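PDB 5WTZ: binary enterotoxin of Clostridium perfringens component a from Clostridium perfringens, which binds NAD+ and, as the enzymatic component of an iota-like binary enterotoxin, ADP-ribosylates actin. Local coordinates for residues Asp149-Pro163 with Val196-Leu210. Residues are numbered along the deposited sequence; the frame is centred on the assembly and turned at random.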
loop_
_atom_site.group_PDB
_atom_site.type_symbol
_atom_site.label_atom_id
_atom_site.label_comp_id
_atom_site.label_asym_id
_atom_site.label_seq_id
_atom_site.Cartn_x
_atom_site.Cartn_y
_atom_site.Cartn_z
ATOM N N ASP A 149 -12.531 13.824 -22.041
ATOM C CA ASP A 149 -12.805 14.301 -23.392
ATOM C C ASP A 149 -11.652 15.159 -23.872
ATOM O O ASP A 149 -11.767 15.886 -24.869
ATOM C CB ASP A 149 -14.110 15.099 -23.426
ATOM C CG ASP A 149 -14.622 15.315 -24.835
ATOM O OD1 ASP A 149 -14.151 14.606 -25.748
ATOM O OD2 ASP A 149 -15.491 16.190 -25.031
ATOM N N ILE A 150 -10.542 15.081 -23.146
ATOM C CA ILE A 150 -9.387 15.930 -23.417
ATOM C C ILE A 150 -8.069 15.162 -23.307
ATOM O O ILE A 150 -8.006 14.060 -22.752
ATOM C CB ILE A 150 -9.371 17.193 -22.471
ATOM C CG1 ILE A 150 -9.504 16.813 -20.991
ATOM C CG2 ILE A 150 -10.464 18.181 -22.842
ATOM C CD1 ILE A 150 -8.248 16.392 -20.339
ATOM N N ASN A 151 -7.022 15.766 -23.857
ATOM C CA ASN A 151 -5.696 15.178 -23.871
ATOM C C ASN A 151 -5.145 14.950 -22.468
ATOM O O ASN A 151 -5.474 15.683 -21.539
ATOM C CB ASN A 151 -4.737 16.081 -24.650
ATOM C CG ASN A 151 -3.311 15.582 -24.598
ATOM O OD1 ASN A 151 -2.962 14.611 -25.268
ATOM N ND2 ASN A 151 -2.484 16.224 -23.779
ATOM N N SER A 152 -4.301 13.940 -22.322
ATOM C CA SER A 152 -3.471 13.837 -21.139
ATOM C C SER A 152 -2.022 13.636 -21.546
ATOM O O SER A 152 -1.737 12.998 -22.563
ATOM C CB SER A 152 -3.934 12.695 -20.239
ATOM O OG SER A 152 -3.158 12.626 -19.057
ATOM N N LYS A 153 -1.102 14.189 -20.757
ATOM C CA LYS A 153 0.312 13.883 -20.936
ATOM C C LYS A 153 0.640 12.500 -20.345
ATOM O O LYS A 153 1.747 11.979 -20.524
ATOM C CB LYS A 153 1.177 14.974 -20.304
ATOM C CG LYS A 153 1.060 16.317 -21.007
ATOM C CD LYS A 153 2.069 17.310 -20.461
ATOM C CE LYS A 153 1.799 18.710 -20.988
ATOM N NZ LYS A 153 2.734 19.699 -20.397
ATOM N N LEU A 154 -0.332 11.907 -19.654
ATOM C CA LEU A 154 -0.171 10.589 -19.028
ATOM C C LEU A 154 -0.557 9.470 -20.014
ATOM O O LEU A 154 -1.370 9.692 -20.911
ATOM C CB LEU A 154 -1.024 10.492 -17.754
ATOM C CG LEU A 154 -0.805 11.562 -16.681
ATOM C CD1 LEU A 154 -1.749 11.318 -15.512
ATOM C CD2 LEU A 154 0.641 11.554 -16.205
ATOM N N PRO A 155 0.028 8.267 -19.852
ATOM C CA PRO A 155 -0.153 7.141 -20.784
ATOM C C PRO A 155 -1.367 6.250 -20.536
ATOM O O PRO A 155 -1.773 5.513 -21.440
ATOM C CB PRO A 155 1.117 6.321 -20.573
ATOM C CG PRO A 155 1.425 6.535 -19.116
ATOM C CD PRO A 155 1.119 8.000 -18.893
ATOM N N ILE A 156 -1.945 6.322 -19.345
ATOM C CA ILE A 156 -2.917 5.339 -18.903
ATOM C C ILE A 156 -4.243 5.974 -18.544
ATOM O O ILE A 156 -4.285 7.069 -17.991
ATOM C CB ILE A 156 -2.366 4.553 -17.665
ATOM C CG1 ILE A 156 -1.076 3.814 -18.036
ATOM C CG2 ILE A 156 -3.421 3.604 -17.074
ATOM C CD1 ILE A 156 -0.148 3.531 -16.810
ATOM N N LEU A 157 -5.326 5.300 -18.900
ATOM C CA LEU A 157 -6.656 5.676 -18.448
ATOM C C LEU A 157 -7.171 4.563 -17.549
ATOM O O LEU A 157 -7.272 3.389 -17.974
ATOM C CB LEU A 157 -7.615 5.898 -19.621
ATOM C CG LEU A 157 -9.096 6.038 -19.227
ATOM C CD1 LEU A 157 -9.336 7.328 -18.438
ATOM C CD2 LEU A 157 -10.017 5.978 -20.448
ATOM N N VAL A 158 -7.491 4.912 -16.306
ATOM C CA VAL A 158 -8.040 3.938 -15.366
ATOM C C VAL A 158 -9.563 4.038 -15.353
ATOM O O VAL A 158 -10.129 5.106 -15.158
ATOM C CB VAL A 158 -7.492 4.122 -13.929
ATOM C CG1 VAL A 158 -8.078 3.070 -12.991
ATOM C CG2 VAL A 158 -5.959 4.024 -13.914
ATOM N N HIS A 159 -10.198 2.893 -15.557
ATOM C CA HIS A 159 -11.640 2.743 -15.555
ATOM C C HIS A 159 -11.988 1.871 -14.344
ATOM O O HIS A 159 -11.958 0.648 -14.425
ATOM C CB HIS A 159 -12.086 2.122 -16.881
ATOM C CG HIS A 159 -13.556 1.883 -16.998
ATOM N ND1 HIS A 159 -14.074 0.723 -17.524
ATOM C CD2 HIS A 159 -14.617 2.674 -16.707
ATOM C CE1 HIS A 159 -15.395 0.793 -17.530
ATOM N NE2 HIS A 159 -15.749 1.969 -17.042
ATOM N N LEU A 160 -12.298 2.527 -13.228
ATOM C CA LEU A 160 -12.310 1.911 -11.904
ATOM C C LEU A 160 -13.724 1.674 -11.410
ATOM O O LEU A 160 -14.541 2.599 -11.403
ATOM C CB LEU A 160 -11.547 2.804 -10.909
ATOM C CG LEU A 160 -11.397 2.286 -9.466
ATOM C CD1 LEU A 160 -10.547 1.016 -9.392
ATOM C CD2 LEU A 160 -10.811 3.369 -8.569
ATOM N N LYS A 161 -14.002 0.435 -11.002
ATOM C CA LYS A 161 -15.330 0.047 -10.529
ATOM C C LYS A 161 -15.404 0.135 -9.009
ATOM O O LYS A 161 -14.744 -0.624 -8.293
ATOM C CB LYS A 161 -15.686 -1.362 -11.002
ATOM C CG LYS A 161 -17.125 -1.774 -10.684
ATOM C CD LYS A 161 -17.425 -3.204 -11.096
ATOM C CE LYS A 161 -18.914 -3.504 -10.962
ATOM N NZ LYS A 161 -19.252 -4.918 -11.318
ATOM N N LEU A 162 -16.211 1.073 -8.528
ATOM C CA LEU A 162 -16.426 1.259 -7.100
ATOM C C LEU A 162 -17.600 0.405 -6.657
ATOM O O LEU A 162 -18.695 0.532 -7.199
ATOM C CB LEU A 162 -16.701 2.735 -6.780
ATOM C CG LEU A 162 -15.754 3.796 -7.329
ATOM C CD1 LEU A 162 -16.232 5.172 -6.891
ATOM C CD2 LEU A 162 -14.337 3.534 -6.862
ATOM N N PRO A 163 -17.387 -0.482 -5.674
ATOM C CA PRO A 163 -18.520 -1.315 -5.251
ATOM C C PRO A 163 -19.578 -0.544 -4.462
ATOM O O PRO A 163 -19.330 0.582 -4.022
ATOM C CB PRO A 163 -17.865 -2.381 -4.373
ATOM C CG PRO A 163 -16.581 -1.786 -3.909
ATOM C CD PRO A 163 -16.132 -0.817 -4.976
ATOM N N VAL A 196 -7.292 2.206 -25.852
ATOM C CA VAL A 196 -8.445 3.045 -26.141
ATOM C C VAL A 196 -7.946 4.301 -26.831
ATOM O O VAL A 196 -6.926 4.874 -26.438
ATOM C CB VAL A 196 -9.261 3.406 -24.855
ATOM C CG1 VAL A 196 -8.427 4.212 -23.856
ATOM C CG2 VAL A 196 -10.530 4.158 -25.211
ATOM N N THR A 197 -8.647 4.707 -27.881
ATOM C CA THR A 197 -8.286 5.914 -28.602
ATOM C C THR A 197 -9.180 7.046 -28.150
ATOM O O THR A 197 -10.402 6.960 -28.246
ATOM C CB THR A 197 -8.396 5.713 -30.113
ATOM O OG1 THR A 197 -7.535 4.632 -30.487
ATOM C CG2 THR A 197 -7.973 6.989 -30.868
ATOM N N ILE A 198 -8.564 8.102 -27.636
ATOM C CA ILE A 198 -9.299 9.295 -27.235
ATOM C C ILE A 198 -8.713 10.529 -27.928
ATOM O O ILE A 198 -7.530 10.801 -27.802
ATOM C CB ILE A 198 -9.269 9.466 -25.700
ATOM C CG1 ILE A 198 -9.973 8.282 -25.035
ATOM C CG2 ILE A 198 -9.915 10.789 -25.294
ATOM C CD1 ILE A 198 -9.820 8.245 -23.537
ATOM N N LYS A 199 -9.535 11.248 -28.688
ATOM C CA LYS A 199 -9.060 12.387 -29.476
ATOM C C LYS A 199 -7.846 12.022 -30.337
ATOM O O LYS A 199 -6.854 12.751 -30.366
ATOM C CB LYS A 199 -8.713 13.566 -28.564
ATOM C CG LYS A 199 -9.894 14.159 -27.803
ATOM C CD LYS A 199 -10.841 14.888 -28.743
ATOM C CE LYS A 199 -11.905 15.657 -27.971
ATOM N NZ LYS A 199 -12.930 16.268 -28.854
ATOM N N GLY A 200 -7.913 10.872 -31.002
ATOM C CA GLY A 200 -6.898 10.483 -31.968
ATOM C C GLY A 200 -5.665 9.845 -31.358
ATOM O O GLY A 200 -4.763 9.410 -32.074
ATOM N N LYS A 201 -5.630 9.787 -30.031
ATOM C CA LYS A 201 -4.466 9.289 -29.308
ATOM C C LYS A 201 -4.771 8.013 -28.530
ATOM O O LYS A 201 -5.821 7.887 -27.893
ATOM C CB LYS A 201 -3.943 10.371 -28.357
ATOM C CG LYS A 201 -2.776 9.963 -27.486
ATOM C CD LYS A 201 -2.292 11.179 -26.700
ATOM C CE LYS A 201 -1.202 10.824 -25.716
ATOM N NZ LYS A 201 -0.055 10.158 -26.389
ATOM N N GLN A 202 -3.841 7.070 -28.575
ATOM C CA GLN A 202 -4.011 5.815 -27.851
ATOM C C GLN A 202 -3.530 5.892 -26.406
ATOM O O GLN A 202 -2.464 6.433 -26.115
ATOM C CB GLN A 202 -3.283 4.680 -28.569
ATOM C CG GLN A 202 -3.926 4.291 -29.887
ATOM C CD GLN A 202 -3.268 3.083 -30.535
ATOM O OE1 GLN A 202 -2.292 2.538 -30.014
ATOM N NE2 GLN A 202 -3.800 2.666 -31.686
ATOM N N TYR A 203 -4.323 5.320 -25.511
ATOM C CA TYR A 203 -3.963 5.211 -24.114
ATOM C C TYR A 203 -4.123 3.764 -23.692
ATOM O O TYR A 203 -4.952 3.044 -24.243
ATOM C CB TYR A 203 -4.842 6.114 -23.245
ATOM C CG TYR A 203 -4.754 7.591 -23.556
ATOM C CD1 TYR A 203 -5.523 8.158 -24.577
ATOM C CD2 TYR A 203 -3.912 8.429 -22.822
ATOM C CE1 TYR A 203 -5.453 9.523 -24.864
ATOM C CE2 TYR A 203 -3.834 9.789 -23.106
ATOM C CZ TYR A 203 -4.607 10.330 -24.126
ATOM O OH TYR A 203 -4.541 11.677 -24.412
ATOM N N ALA A 204 -3.335 3.337 -22.713
ATOM C CA ALA A 204 -3.534 2.033 -22.103
ATOM C C ALA A 204 -4.687 2.123 -21.104
ATOM O O ALA A 204 -4.580 2.817 -20.088
ATOM C CB ALA A 204 -2.254 1.555 -21.421
ATOM N N LYS A 205 -5.796 1.457 -21.408
ATOM C CA LYS A 205 -6.949 1.476 -20.522
ATOM C C LYS A 205 -6.900 0.302 -19.537
ATOM O O LYS A 205 -7.024 -0.866 -19.916
ATOM C CB LYS A 205 -8.239 1.451 -21.329
ATOM C CG LYS A 205 -9.507 1.502 -20.505
ATOM C CD LYS A 205 -10.706 1.287 -21.397
ATOM C CE LYS A 205 -11.929 0.883 -20.606
ATOM N NZ LYS A 205 -13.057 0.519 -21.513
ATOM N N VAL A 206 -6.732 0.634 -18.266
ATOM C CA VAL A 206 -6.757 -0.353 -17.195
ATOM C C VAL A 206 -8.159 -0.404 -16.595
ATOM O O VAL A 206 -8.621 0.571 -15.985
ATOM C CB VAL A 206 -5.718 -0.023 -16.095
ATOM C CG1 VAL A 206 -5.778 -1.040 -14.958
ATOM C CG2 VAL A 206 -4.312 0.020 -16.682
ATOM N N ASP A 207 -8.854 -1.509 -16.816
ATOM C CA ASP A 207 -10.075 -1.772 -16.073
ATOM C C ASP A 207 -9.640 -2.302 -14.716
ATOM O O ASP A 207 -8.716 -3.118 -14.630
ATOM C CB ASP A 207 -10.975 -2.786 -16.779
ATOM C CG ASP A 207 -11.635 -2.220 -18.037
ATOM O OD1 ASP A 207 -11.950 -1.012 -18.081
ATOM O OD2 ASP A 207 -11.860 -3.002 -18.978
ATOM N N ALA A 208 -10.288 -1.835 -13.655
ATOM C CA ALA A 208 -9.945 -2.301 -12.313
ATOM C C ALA A 208 -11.105 -2.216 -11.331
ATOM O O ALA A 208 -12.067 -1.444 -11.517
ATOM C CB ALA A 208 -8.759 -1.511 -11.776
ATOM N N ASP A 209 -10.982 -3.005 -10.274
ATOM C CA ASP A 209 -11.891 -2.958 -9.135
ATOM C C ASP A 209 -11.268 -2.223 -7.956
ATOM O O ASP A 209 -10.078 -2.387 -7.643
ATOM C CB ASP A 209 -12.276 -4.360 -8.667
ATOM C CG ASP A 209 -13.235 -5.068 -9.610
ATOM O OD1 ASP A 209 -13.826 -4.455 -10.516
ATOM O OD2 ASP A 209 -13.398 -6.276 -9.423
ATOM N N LEU A 210 -12.085 -1.426 -7.285
ATOM C CA LEU A 210 -11.700 -0.881 -6.000
ATOM C C LEU A 210 -11.950 -1.961 -4.958
ATOM O O LEU A 210 -13.089 -2.394 -4.785
ATOM C CB LEU A 210 -12.500 0.382 -5.679
ATOM C CG LEU A 210 -12.028 1.147 -4.444
ATOM C CD1 LEU A 210 -11.073 2.266 -4.832
ATOM C CD2 LEU A 210 -13.224 1.681 -3.689
#
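A histidine-carboxylate pair joins two parallel strands: His159 ND1 donates to Asp207 OD1 over 2.8 Å. The acceptor lies almost in the plane of the imidazole, yet the hydrogen arrives from above the carboxylate, whose plane is turned 62° from the ring. His159 runs alongside both Asp207 and the extended Lys205, its chi1 of 179° carrying the ring out on the face these two side chains share; Lys205 CE comes to 3.8 Å from His159 ND1, and Lys205 NZ also makes a long salt bridge with Asp207 OD1. The carboxylate thus probably tempers the positive charge next to the ring. NE2 is bonded to Asp11, so both ring nitrogens are held and the rotation of the ring is fixed.

The pair belongs to a parallel ladder that matches Ile156-Lys161 with Ala204-Asp209, its backbone bonds running from Ala204 N to Pro155 O through to Leu210 N to Lys161 O. The loop leading into the strand, residues 151-155, runs along one edge of the Tyr203 ring to its hydroxyl: Ser152 N donates to Tyr203 OH (3.1 Å, 167°), while Leu154 O lies at the ring edge, 3.3 Å from Tyr203 CE2. That carbonyl is buried without a hydrogen-bonding partner. Leu157 CD2 reaches across to Ile198 CD1 at 3.8 Å, touching the preceding arm of the hairpin, which reverses through a type I' turn at Ile198-Lys201.

On the opposite face, Ile156 CG2 meets Val206 CG2 at 3.7 Å, and Phe126 of helix 120-130 packs on both. Strand 156-162 lies between strands 201-211 and 92-98 in the mixed sheet of the N-terminal ADP-ribosyltransferase-like domain, away from the NAD site; from strand 92-98, Tyr93 and Tyr95 stack on His159.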